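Local coordinates for Thiol:disulfide interchange protein DsbC (PDB 1T3B) that probably acts in the periplasm as a homodimeric thiol:disulfide oxidoreductase and isomerase, passing its disulfide to other proteins and rearranging disulfide bonds, at residues Phe93-Cys98 against Phe123-Met128; Arg119-Pro124 against Tyr171-Gln176. All blocks are in the same frame, centred on the assembly; numbering follows the deposited sequence.

Contact 1: Phe93-Cys98 against Phe123-Met128; sequences FMDITC and FPRAGM
The Arg125 guanidinium meets Cys98 with one face: Cys98 CB sits over it, 3.4 Å from Arg125 NH2. At the edge of the same group and in its plane lies Thr97 O, 3.3 Å from Arg125 NH2. Asp95 approaches from a third, slanting direction, its carboxylate turned 50° against the guanidinium, and the resulting salt bridge, OD2 to Arg125 NE at 3.5 Å, includes only a weak hydrogen bond. A bend at chi3 (-56°) turns the arginine chain back toward the 93-98 segment. The firmer tie runs to the main chain: Arg125 N gives a nearly straight bond (162°) to Asp95 OD2, 3.0 Å away and almost in line with the C-O bond. The other oxygen is also occupied, as Asp95 OD1 takes bonds from Thr97 N at 2.9 Å and from Thr97 OG1, which stands above the carboxylate plane. With partners on both oxygens, the rotation of this buried carboxylate is well defined; its bond from Thr97 N forms an Asx turn. Farther back, Phe123 N donates to Met94 O at 2.9 Å, while Phe93 CB and Phe123 CB touch at 3.9 Å and the two rings meet at a slant. The example illustrates how one buried acid can bond to its own loop and to a neighbouring one at once. Here they are the loops following neighbouring parallel strands of a thioredoxin fold, and the first leads through Cys98, an N-cap residue, into the helix-start CxxC site where Cys98 and Cys101 form the redox-active disulfide.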
# COMPACT_ATOMS: atom_id res chain seq x y z
N PHE A 93 -8.62 10.30 22.29
CA PHE A 93 -7.35 11.00 22.12
C PHE A 93 -7.71 12.46 22.24
O PHE A 93 -8.54 12.99 21.50
CB PHE A 93 -6.71 10.69 20.77
CG PHE A 93 -6.08 9.33 20.71
CD1 PHE A 93 -6.84 8.21 20.42
CD2 PHE A 93 -4.72 9.17 20.96
CE1 PHE A 93 -6.26 6.94 20.39
CE2 PHE A 93 -4.13 7.92 20.93
CZ PHE A 93 -4.90 6.80 20.64
N MET A 94 -7.09 13.13 23.18
CA MET A 94 -7.46 14.50 23.43
C MET A 94 -6.31 15.48 23.50
O MET A 94 -5.17 15.09 23.73
CB MET A 94 -8.27 14.48 24.72
CG MET A 94 -8.61 15.81 25.29
SD MET A 94 -8.23 15.76 27.04
CE MET A 94 -6.51 16.13 27.01
N ASP A 95 -6.62 16.75 23.27
CA ASP A 95 -5.63 17.82 23.31
C ASP A 95 -6.22 18.89 24.23
O ASP A 95 -7.42 19.12 24.23
CB ASP A 95 -5.39 18.38 21.91
CG ASP A 95 -4.19 19.30 21.86
OD1 ASP A 95 -4.15 20.26 22.66
OD2 ASP A 95 -3.30 19.08 21.01
N ILE A 96 -5.37 19.56 24.99
CA ILE A 96 -5.85 20.56 25.95
C ILE A 96 -6.21 21.90 25.36
O ILE A 96 -6.85 22.72 26.02
CB ILE A 96 -4.82 20.76 27.08
CG1 ILE A 96 -3.45 21.08 26.49
CG2 ILE A 96 -4.74 19.51 27.92
CD1 ILE A 96 -2.41 21.32 27.51
N THR A 97 -5.82 22.12 24.12
CA THR A 97 -6.11 23.38 23.47
C THR A 97 -7.18 23.18 22.40
O THR A 97 -7.19 23.88 21.39
CB THR A 97 -4.85 23.93 22.80
OG1 THR A 97 -4.35 22.96 21.86
CG2 THR A 97 -3.78 24.24 23.84
N CYS A 98 -8.07 22.22 22.61
CA CYS A 98 -9.10 21.91 21.63
C CYS A 98 -10.52 22.08 22.18
O CYS A 98 -10.94 21.36 23.09
CB CYS A 98 -8.85 20.50 21.08
SG CYS A 98 -10.27 19.41 20.77
N PHE A 123 -2.84 13.52 22.85
CA PHE A 123 -2.59 13.67 21.45
C PHE A 123 -2.23 15.11 21.15
O PHE A 123 -3.06 15.87 20.65
CB PHE A 123 -3.80 13.26 20.62
CG PHE A 123 -3.48 13.11 19.16
CD1 PHE A 123 -2.89 11.94 18.68
CD2 PHE A 123 -3.70 14.16 18.27
CE1 PHE A 123 -2.52 11.82 17.35
CE2 PHE A 123 -3.33 14.05 16.93
CZ PHE A 123 -2.74 12.88 16.48
N PRO A 124 -1.00 15.53 21.49
CA PRO A 124 -0.60 16.91 21.21
C PRO A 124 -0.39 17.13 19.71
O PRO A 124 0.63 16.74 19.13
CB PRO A 124 0.67 17.09 22.04
CG PRO A 124 1.18 15.71 22.23
CD PRO A 124 -0.07 14.90 22.44
N ARG A 125 -1.38 17.77 19.09
CA ARG A 125 -1.40 18.04 17.66
C ARG A 125 -0.22 18.83 17.11
O ARG A 125 0.44 18.39 16.16
CB ARG A 125 -2.72 18.73 17.30
CG ARG A 125 -3.94 17.85 17.53
CD ARG A 125 -5.23 18.63 17.37
NE ARG A 125 -5.30 19.79 18.25
CZ ARG A 125 -6.36 20.58 18.36
NH1 ARG A 125 -7.44 20.34 17.64
NH2 ARG A 125 -6.33 21.63 19.18
N ALA A 126 0.05 20.00 17.69
CA ALA A 126 1.15 20.85 17.25
C ALA A 126 2.50 20.25 17.67
O ALA A 126 3.38 20.93 18.20
CB ALA A 126 1.00 22.27 17.85
N GLY A 127 2.65 18.95 17.42
CA GLY A 127 3.88 18.26 17.76
C GLY A 127 4.28 18.34 19.23
O GLY A 127 3.63 19.02 20.02
N MET A 128 5.37 17.65 19.57
CA MET A 128 5.88 17.60 20.94
C MET A 128 6.85 18.73 21.21
O MET A 128 7.66 18.65 22.13
CB MET A 128 6.63 16.29 21.18
CG MET A 128 6.08 15.10 20.43
SD MET A 128 4.49 14.58 21.07
CE MET A 128 4.97 14.13 22.67

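Contact 2: Arg119-Pro124 against Tyr171-Gln176; sequences RYLAFP and YELGIQ
Tyr171 and Phe123 lie against each other in an offset stack, with centroids 4.7 Å apart and planes only 13° from parallel. Each ring covers one face of the other toward the rim, and Phe123 CZ comes within 3.9 Å of Tyr171 CE1. Matching torsions produce this overlap: in Tyr171 chi1 of -174° sets CG opposite the backbone N and carries the ring off the helix toward the strand end, and in Phe123 chi1 of -167° swings the ring to the helix. Beyond the stack, Phe123 CE1 lies 4.1 Å from Gly174 CA, where the lack of a side chain lets the ring settle close to the helix backbone. Ile175 N lies at the edge of the same ring. Pro124 borders the tyrosine instead, its CD 4.1 Å from Tyr171 CD1 and its N at the edge of that ring. Nearer the sheet, Leu121 CD1 touches Leu173 CD2 at 4.2 Å. Between the two segments the fit is one of shape and apolar surface; a polar tie of this strand end to the helix comes one residue earlier, from Ala122 N to His170 ND1. Such a seam, with a helix laid over the end of a strand, belongs to the sheet-helix core of the thioredoxin fold.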
# COMPACT_ATOMS: atom_id res chain seq x y z
N ARG A 119 -11.70 7.13 28.80
CA ARG A 119 -10.28 6.96 29.13
C ARG A 119 -9.44 7.82 28.20
O ARG A 119 -9.42 7.61 26.99
CB ARG A 119 -9.89 5.49 28.97
CG ARG A 119 -10.99 4.52 29.39
CD ARG A 119 -10.47 3.09 29.53
NE ARG A 119 -9.78 2.65 28.32
CZ ARG A 119 -9.25 1.44 28.16
NH1 ARG A 119 -9.32 0.54 29.13
NH2 ARG A 119 -8.64 1.14 27.02
N TYR A 120 -8.73 8.80 28.75
CA TYR A 120 -7.93 9.69 27.93
C TYR A 120 -6.49 9.29 27.70
O TYR A 120 -5.78 8.84 28.60
CB TYR A 120 -7.89 11.11 28.49
CG TYR A 120 -9.20 11.87 28.53
CD1 TYR A 120 -9.92 12.15 27.37
CD2 TYR A 120 -9.69 12.33 29.74
CE1 TYR A 120 -11.10 12.89 27.43
CE2 TYR A 120 -10.86 13.07 29.80
CZ TYR A 120 -11.56 13.34 28.65
OH TYR A 120 -12.72 14.05 28.78
N LEU A 121 -6.08 9.50 26.46
CA LEU A 121 -4.73 9.28 25.98
C LEU A 121 -4.41 10.67 25.46
O LEU A 121 -5.32 11.41 25.09
CB LEU A 121 -4.72 8.27 24.84
CG LEU A 121 -4.72 6.82 25.30
CD1 LEU A 121 -4.79 5.90 24.13
CD2 LEU A 121 -3.46 6.57 26.08
N ALA A 122 -3.14 11.04 25.42
CA ALA A 122 -2.80 12.36 24.95
C ALA A 122 -2.53 12.39 23.46
O ALA A 122 -2.05 11.42 22.87
CB ALA A 122 -1.58 12.89 25.70
N PHE A 123 -2.84 13.52 22.85
CA PHE A 123 -2.59 13.67 21.45
C PHE A 123 -2.23 15.11 21.15
O PHE A 123 -3.06 15.87 20.65
CB PHE A 123 -3.80 13.26 20.62
CG PHE A 123 -3.48 13.11 19.16
CD1 PHE A 123 -2.89 11.94 18.68
CD2 PHE A 123 -3.70 14.16 18.27
CE1 PHE A 123 -2.52 11.82 17.35
CE2 PHE A 123 -3.33 14.05 16.93
CZ PHE A 123 -2.74 12.88 16.48
N PRO A 124 -1.00 15.53 21.49
CA PRO A 124 -0.60 16.91 21.21
C PRO A 124 -0.39 17.13 19.71
O PRO A 124 0.63 16.74 19.13
CB PRO A 124 0.67 17.09 22.04
CG PRO A 124 1.18 15.71 22.23
CD PRO A 124 -0.07 14.90 22.44
N TYR A 171 0.92 9.76 21.28
CA TYR A 171 0.80 10.42 20.00
C TYR A 171 1.02 9.44 18.85
O TYR A 171 0.16 9.25 18.00
CB TYR A 171 1.83 11.53 19.92
CG TYR A 171 1.70 12.36 18.69
CD1 TYR A 171 0.90 13.49 18.68
CD2 TYR A 171 2.38 12.02 17.52
CE1 TYR A 171 0.78 14.28 17.54
CE2 TYR A 171 2.27 12.79 16.38
CZ TYR A 171 1.47 13.92 16.39
OH TYR A 171 1.36 14.69 15.26
N GLU A 172 2.19 8.83 18.84
CA GLU A 172 2.55 7.87 17.82
C GLU A 172 1.52 6.75 17.68
O GLU A 172 1.26 6.30 16.57
CB GLU A 172 3.93 7.32 18.13
CG GLU A 172 4.96 8.43 18.30
CD GLU A 172 6.30 7.92 18.76
OE1 GLU A 172 6.33 7.02 19.63
OE2 GLU A 172 7.33 8.42 18.26
N LEU A 173 0.93 6.30 18.78
CA LEU A 173 -0.08 5.24 18.72
C LEU A 173 -1.34 5.77 18.07
O LEU A 173 -2.09 5.02 17.45
CB LEU A 173 -0.44 4.72 20.12
CG LEU A 173 -1.73 3.89 20.23
CD1 LEU A 173 -1.53 2.52 19.60
CD2 LEU A 173 -2.14 3.72 21.69
N GLY A 174 -1.57 7.07 18.21
CA GLY A 174 -2.75 7.69 17.63
C GLY A 174 -2.65 7.73 16.12
O GLY A 174 -3.62 7.44 15.41
N ILE A 175 -1.47 8.08 15.63
CA ILE A 175 -1.26 8.12 14.20
C ILE A 175 -1.51 6.74 13.62
O ILE A 175 -2.20 6.61 12.61
CB ILE A 175 0.14 8.63 13.86
CG1 ILE A 175 0.28 10.07 14.37
CG2 ILE A 175 0.38 8.57 12.36
CD1 ILE A 175 1.57 10.74 13.99
N GLN A 176 -0.96 5.72 14.26
CA GLN A 176 -1.16 4.35 13.80
C GLN A 176 -2.65 4.10 13.60
O GLN A 176 -3.07 3.43 12.66
CB GLN A 176 -0.62 3.35 14.81
CG GLN A 176 0.89 3.30 14.92
CD GLN A 176 1.35 2.18 15.83
OE1 GLN A 176 0.93 1.03 15.67
NE2 GLN A 176 2.23 2.50 16.79

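In the fold
From the N terminus, strand 88-94 comes first, and contact 1 opens on its last two residues and the turn that follows. The chain then runs through helices 99-105 and 108-113 and returns along strand 116-122, a beta-alpha-beta crossover that contact 1 closes at the strand ends. Contact 2 starts on that returning strand and closes a longer, helix-rich excursion through helices 131-141 and 145-153 when helix 166-177 comes back to the sheet. Neither loop nests in the other; they follow in sequence, overlapping around the shared Phe123 and Pro124. Phe93 bridges the two contacts, touching Leu121 and Gly174. Together they join the redox-site loop, the sheet and helix 166-177.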